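Local coordinates for fructooligosaccharide ABC transporter substrate-binding protein FusA (Streptococcus pneumoniae, PDB 5G5Y) that binds short- and long-chain fructooligosaccharides, but not sucrose, as the solute-binding component of the FusABC-MsmK ABC importer, at residues H437-K449 / Y466-Y478. Sequence-based numbering, arbitrary orientation.
With ZN (zinc ion), chain H.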
# COMPACT_ATOMS: atom_id res chain seq x y z
N HIS A 437 18.60 6.97 -8.26
CA HIS A 437 19.31 8.22 -8.36
C HIS A 437 18.38 9.35 -8.79
O HIS A 437 18.38 10.41 -8.16
CB HIS A 437 20.50 8.07 -9.33
CG HIS A 437 21.30 9.31 -9.55
ND1 HIS A 437 22.47 9.30 -10.29
CD2 HIS A 437 21.15 10.59 -9.13
CE1 HIS A 437 22.99 10.51 -10.31
NE2 HIS A 437 22.20 11.31 -9.62
N ILE A 438 17.62 9.14 -9.85
CA ILE A 438 16.73 10.18 -10.34
C ILE A 438 15.71 10.60 -9.27
O ILE A 438 15.46 11.82 -9.06
CB ILE A 438 16.06 9.80 -11.68
CG1 ILE A 438 17.12 9.72 -12.79
CG2 ILE A 438 15.01 10.86 -12.10
CD1 ILE A 438 16.63 9.02 -14.04
N GLU A 439 15.14 9.61 -8.60
CA GLU A 439 14.13 9.86 -7.53
C GLU A 439 14.77 10.57 -6.33
O GLU A 439 14.17 11.49 -5.76
CB GLU A 439 13.47 8.56 -7.08
CG GLU A 439 12.49 8.03 -8.13
CD GLU A 439 11.98 6.62 -7.86
OE1 GLU A 439 12.33 6.03 -6.84
OE2 GLU A 439 11.21 6.09 -8.69
N ALA A 440 15.97 10.17 -5.96
CA ALA A 440 16.69 10.84 -4.87
C ALA A 440 16.94 12.31 -5.21
O ALA A 440 16.88 13.16 -4.34
CB ALA A 440 17.97 10.13 -4.52
N ASP A 441 17.20 12.63 -6.48
CA ASP A 441 17.44 13.99 -6.90
C ASP A 441 16.19 14.81 -7.02
O ASP A 441 16.18 16.01 -6.68
CB ASP A 441 18.14 14.03 -8.27
CG ASP A 441 19.65 13.69 -8.19
OD1 ASP A 441 20.22 13.41 -7.11
OD2 ASP A 441 20.24 13.76 -9.29
N MET A 442 15.14 14.22 -7.60
CA MET A 442 13.98 15.04 -7.99
C MET A 442 12.80 15.05 -7.00
O MET A 442 12.10 16.05 -6.98
CB MET A 442 13.50 14.79 -9.42
CG MET A 442 12.60 13.64 -9.67
SD MET A 442 12.03 13.66 -11.40
CE MET A 442 11.34 12.00 -11.32
N ASN A 443 12.63 14.02 -6.17
CA ASN A 443 11.40 13.86 -5.38
C ASN A 443 11.19 15.00 -4.40
O ASN A 443 10.11 15.63 -4.37
CB ASN A 443 11.32 12.50 -4.69
CG ASN A 443 10.99 11.38 -5.68
OD1 ASN A 443 10.75 11.63 -6.86
ND2 ASN A 443 10.96 10.15 -5.19
N ASP A 444 12.21 15.30 -3.61
CA ASP A 444 12.13 16.39 -2.63
C ASP A 444 11.97 17.73 -3.33
O ASP A 444 11.24 18.57 -2.85
CB ASP A 444 13.34 16.42 -1.68
CG ASP A 444 13.37 15.22 -0.68
OD1 ASP A 444 12.32 14.69 -0.31
OD2 ASP A 444 14.48 14.81 -0.24
N TYR A 445 12.62 17.90 -4.48
CA TYR A 445 12.49 19.13 -5.30
C TYR A 445 11.04 19.37 -5.76
O TYR A 445 10.51 20.50 -5.70
CB TYR A 445 13.43 19.06 -6.51
CG TYR A 445 13.26 20.18 -7.49
CD1 TYR A 445 13.72 21.47 -7.21
CD2 TYR A 445 12.63 19.96 -8.71
CE1 TYR A 445 13.54 22.50 -8.12
CE2 TYR A 445 12.43 20.98 -9.61
CZ TYR A 445 12.89 22.26 -9.31
OH TYR A 445 12.68 23.29 -10.23
N ILE A 446 10.41 18.32 -6.25
CA ILE A 446 9.02 18.42 -6.67
C ILE A 446 8.12 18.92 -5.51
O ILE A 446 7.29 19.84 -5.68
CB ILE A 446 8.51 17.06 -7.20
CG1 ILE A 446 9.12 16.77 -8.58
CG2 ILE A 446 6.97 17.03 -7.28
CD1 ILE A 446 9.03 15.34 -8.98
N TYR A 447 8.30 18.35 -4.33
CA TYR A 447 7.50 18.79 -3.18
C TYR A 447 7.90 20.17 -2.68
O TYR A 447 7.06 20.91 -2.21
CB TYR A 447 7.51 17.76 -2.07
CG TYR A 447 6.63 16.53 -2.36
CD1 TYR A 447 5.33 16.64 -2.85
CD2 TYR A 447 7.11 15.24 -2.14
CE1 TYR A 447 4.55 15.51 -3.12
CE2 TYR A 447 6.35 14.11 -2.40
CZ TYR A 447 5.06 14.26 -2.88
OH TYR A 447 4.29 13.15 -3.12
N ARG A 448 9.18 20.51 -2.74
CA ARG A 448 9.61 21.85 -2.32
C ARG A 448 8.94 22.93 -3.18
O ARG A 448 8.38 23.88 -2.66
CB ARG A 448 11.12 21.99 -2.36
CG ARG A 448 11.59 23.37 -1.86
CD ARG A 448 13.10 23.53 -1.81
NE ARG A 448 13.80 23.49 -3.09
CZ ARG A 448 13.94 24.51 -3.95
NH1 ARG A 448 13.37 25.70 -3.74
NH2 ARG A 448 14.68 24.33 -5.05
N LYS A 449 8.96 22.76 -4.50
CA LYS A 449 8.38 23.74 -5.39
C LYS A 449 6.87 23.82 -5.19
O LYS A 449 6.30 24.90 -5.13
CB LYS A 449 8.73 23.43 -6.85
CG LYS A 449 10.22 23.53 -7.15
CD LYS A 449 10.83 24.88 -6.81
CE LYS A 449 10.10 26.00 -7.51
NZ LYS A 449 10.82 27.28 -7.31
N TYR A 466 11.04 25.20 -13.98
CA TYR A 466 10.87 24.00 -13.17
C TYR A 466 10.89 22.76 -14.03
O TYR A 466 11.56 21.81 -13.70
CB TYR A 466 9.58 24.09 -12.37
CG TYR A 466 8.89 22.80 -11.94
CD1 TYR A 466 9.25 22.16 -10.76
CD2 TYR A 466 7.79 22.31 -12.66
CE1 TYR A 466 8.58 21.00 -10.31
CE2 TYR A 466 7.11 21.17 -12.23
CZ TYR A 466 7.50 20.53 -11.05
OH TYR A 466 6.81 19.45 -10.61
N LYS A 467 10.14 22.78 -15.13
CA LYS A 467 10.17 21.64 -16.05
C LYS A 467 11.57 21.41 -16.63
O LYS A 467 12.01 20.27 -16.73
CB LYS A 467 9.16 21.82 -17.18
CG LYS A 467 7.72 21.73 -16.68
CD LYS A 467 6.72 21.66 -17.83
CE LYS A 467 6.67 22.92 -18.68
NZ LYS A 467 5.75 22.68 -19.82
N LYS A 468 12.30 22.48 -16.93
CA LYS A 468 13.70 22.35 -17.36
C LYS A 468 14.59 21.69 -16.29
O LYS A 468 15.49 20.91 -16.61
CB LYS A 468 14.29 23.74 -17.71
CG LYS A 468 13.68 24.38 -18.95
CD LYS A 468 14.39 25.71 -19.22
CE LYS A 468 13.69 26.58 -20.25
NZ LYS A 468 13.13 25.76 -21.35
N GLU A 469 14.35 22.04 -15.03
CA GLU A 469 15.10 21.48 -13.92
C GLU A 469 14.82 19.96 -13.79
O GLU A 469 15.72 19.18 -13.56
CB GLU A 469 14.71 22.22 -12.63
CG GLU A 469 15.79 22.29 -11.64
CD GLU A 469 17.03 23.05 -12.13
OE1 GLU A 469 17.00 23.94 -12.99
OE2 GLU A 469 18.03 22.76 -11.54
N LEU A 470 13.56 19.57 -13.99
CA LEU A 470 13.21 18.17 -13.99
C LEU A 470 13.94 17.41 -15.08
O LEU A 470 14.37 16.27 -14.86
CB LEU A 470 11.68 18.00 -14.14
CG LEU A 470 10.79 18.47 -13.00
CD1 LEU A 470 9.33 18.17 -13.32
CD2 LEU A 470 11.18 17.83 -11.69
N GLU A 471 14.09 18.02 -16.25
CA GLU A 471 14.87 17.39 -17.33
C GLU A 471 16.35 17.34 -16.99
O GLU A 471 16.98 16.33 -17.27
CB GLU A 471 14.65 18.05 -18.70
CG GLU A 471 15.42 17.39 -19.84
CD GLU A 471 15.19 15.87 -19.93
OE1 GLU A 471 14.14 15.37 -19.43
OE2 GLU A 471 16.05 15.15 -20.48
N LYS A 472 16.90 18.37 -16.37
CA LYS A 472 18.28 18.26 -15.89
C LYS A 472 18.48 17.10 -14.92
O LYS A 472 19.57 16.50 -14.89
CB LYS A 472 18.75 19.54 -15.23
CG LYS A 472 18.93 20.70 -16.21
CD LYS A 472 19.10 21.97 -15.40
CE LYS A 472 19.02 23.23 -16.22
NZ LYS A 472 19.21 24.37 -15.28
N TYR A 473 17.47 16.81 -14.09
CA TYR A 473 17.52 15.67 -13.20
C TYR A 473 17.26 14.32 -13.88
O TYR A 473 17.38 13.28 -13.22
CB TYR A 473 16.54 15.80 -12.04
CG TYR A 473 16.89 16.81 -10.99
CD1 TYR A 473 18.17 16.87 -10.42
CD2 TYR A 473 15.94 17.69 -10.52
CE1 TYR A 473 18.46 17.77 -9.41
CE2 TYR A 473 16.21 18.59 -9.52
CZ TYR A 473 17.48 18.63 -8.97
OH TYR A 473 17.71 19.57 -8.01
N GLY A 474 16.87 14.33 -15.14
CA GLY A 474 16.78 13.11 -15.93
C GLY A 474 15.37 12.60 -16.19
O GLY A 474 15.18 11.40 -16.43
N LEU A 475 14.37 13.49 -16.13
CA LEU A 475 12.99 13.09 -16.32
C LEU A 475 12.76 12.29 -17.61
O LEU A 475 12.08 11.26 -17.58
CB LEU A 475 12.04 14.29 -16.27
CG LEU A 475 10.55 13.97 -16.40
CD1 LEU A 475 10.13 13.07 -15.26
CD2 LEU A 475 9.74 15.26 -16.44
N SER A 476 13.31 12.73 -18.75
CA SER A 476 13.07 11.98 -19.98
C SER A 476 13.63 10.57 -19.90
O SER A 476 13.01 9.65 -20.40
CB SER A 476 13.58 12.70 -21.23
OG SER A 476 14.97 12.87 -21.18
N ASP A 477 14.78 10.38 -19.27
CA ASP A 477 15.35 9.04 -19.12
C ASP A 477 14.51 8.17 -18.20
O ASP A 477 14.30 6.99 -18.48
CB ASP A 477 16.78 9.11 -18.59
CG ASP A 477 17.77 9.68 -19.61
OD1 ASP A 477 17.49 9.72 -20.82
OD2 ASP A 477 18.85 10.09 -19.19
N TYR A 478 14.09 8.77 -17.10
CA TYR A 478 13.17 8.14 -16.13
C TYR A 478 11.94 7.54 -16.82
O TYR A 478 11.62 6.35 -16.68
CB TYR A 478 12.74 9.20 -15.10
CG TYR A 478 11.92 8.69 -13.95
CD1 TYR A 478 12.53 8.08 -12.88
CD2 TYR A 478 10.53 8.81 -13.92
CE1 TYR A 478 11.84 7.60 -11.81
CE2 TYR A 478 9.80 8.33 -12.83
CZ TYR A 478 10.48 7.73 -11.78
OH TYR A 478 9.88 7.23 -10.65
ZN ZN H . 22.21 13.32 -9.50
O HOH W 1 19.21 12.44 -11.48
O HOH W 2 5.68 20.19 -7.97
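D441 OD2 is gripped by two partners: it binds the zinc ion at 2.0 Å and accepts a hydrogen bond from a water, which also donates to Y473 O. H437 NE2, one turn earlier, is the other zinc ligand from this chain. The contact is an antiparallel helical hairpin near the C-terminus: helix 429-455 packs on helix 459-472, and the segment axes run at 163° and come within 10.2 Å. The second helix ends in a Schellman motif at G474, which has positive phi, and helix 475-492 starts directly after it. I438 lies over this break, with CG2 3.6 Å from Y473 O and CD1 near G474 O.

Y473 buries more area than any other residue here. With CG anti to the carbonyl carbon (chi1 -72°), its ring lies against helix 429-455, where D441 O sits over one face, towards the rim. D441 CB touches Y473 CD1. The Y473 edge points at the face of Y445 in a T-shaped pair, centroids 5.6 Å apart. The Y445 and Y466 rings are offset, with planes inclined by 26°, and they meet by their rims: Y445 CE2 is 3.6 Å from Y466 CD1. The Y445 hydroxyl lies against E469 CB. L470 CD2 lies at the edge of the Y445 ring, near its plane, and also touches I446 CG1.

M442, I446, L470 and L475 also touch F220 of strand 218-220, a ligand residue of the second calcium site, so all three helices pack against this strand. Y466 OH bonds to A222 O and, through a water, to I446 O.

Beyond the break at G474, helix 475-492 brings Y478 to the first helix. M442 CE stands over the centre of the Y478 ring, a CH-pi contact at 4.1 Å. Y478 OH donates to the anti lone pair of E439 OE2 at 2.6 Å.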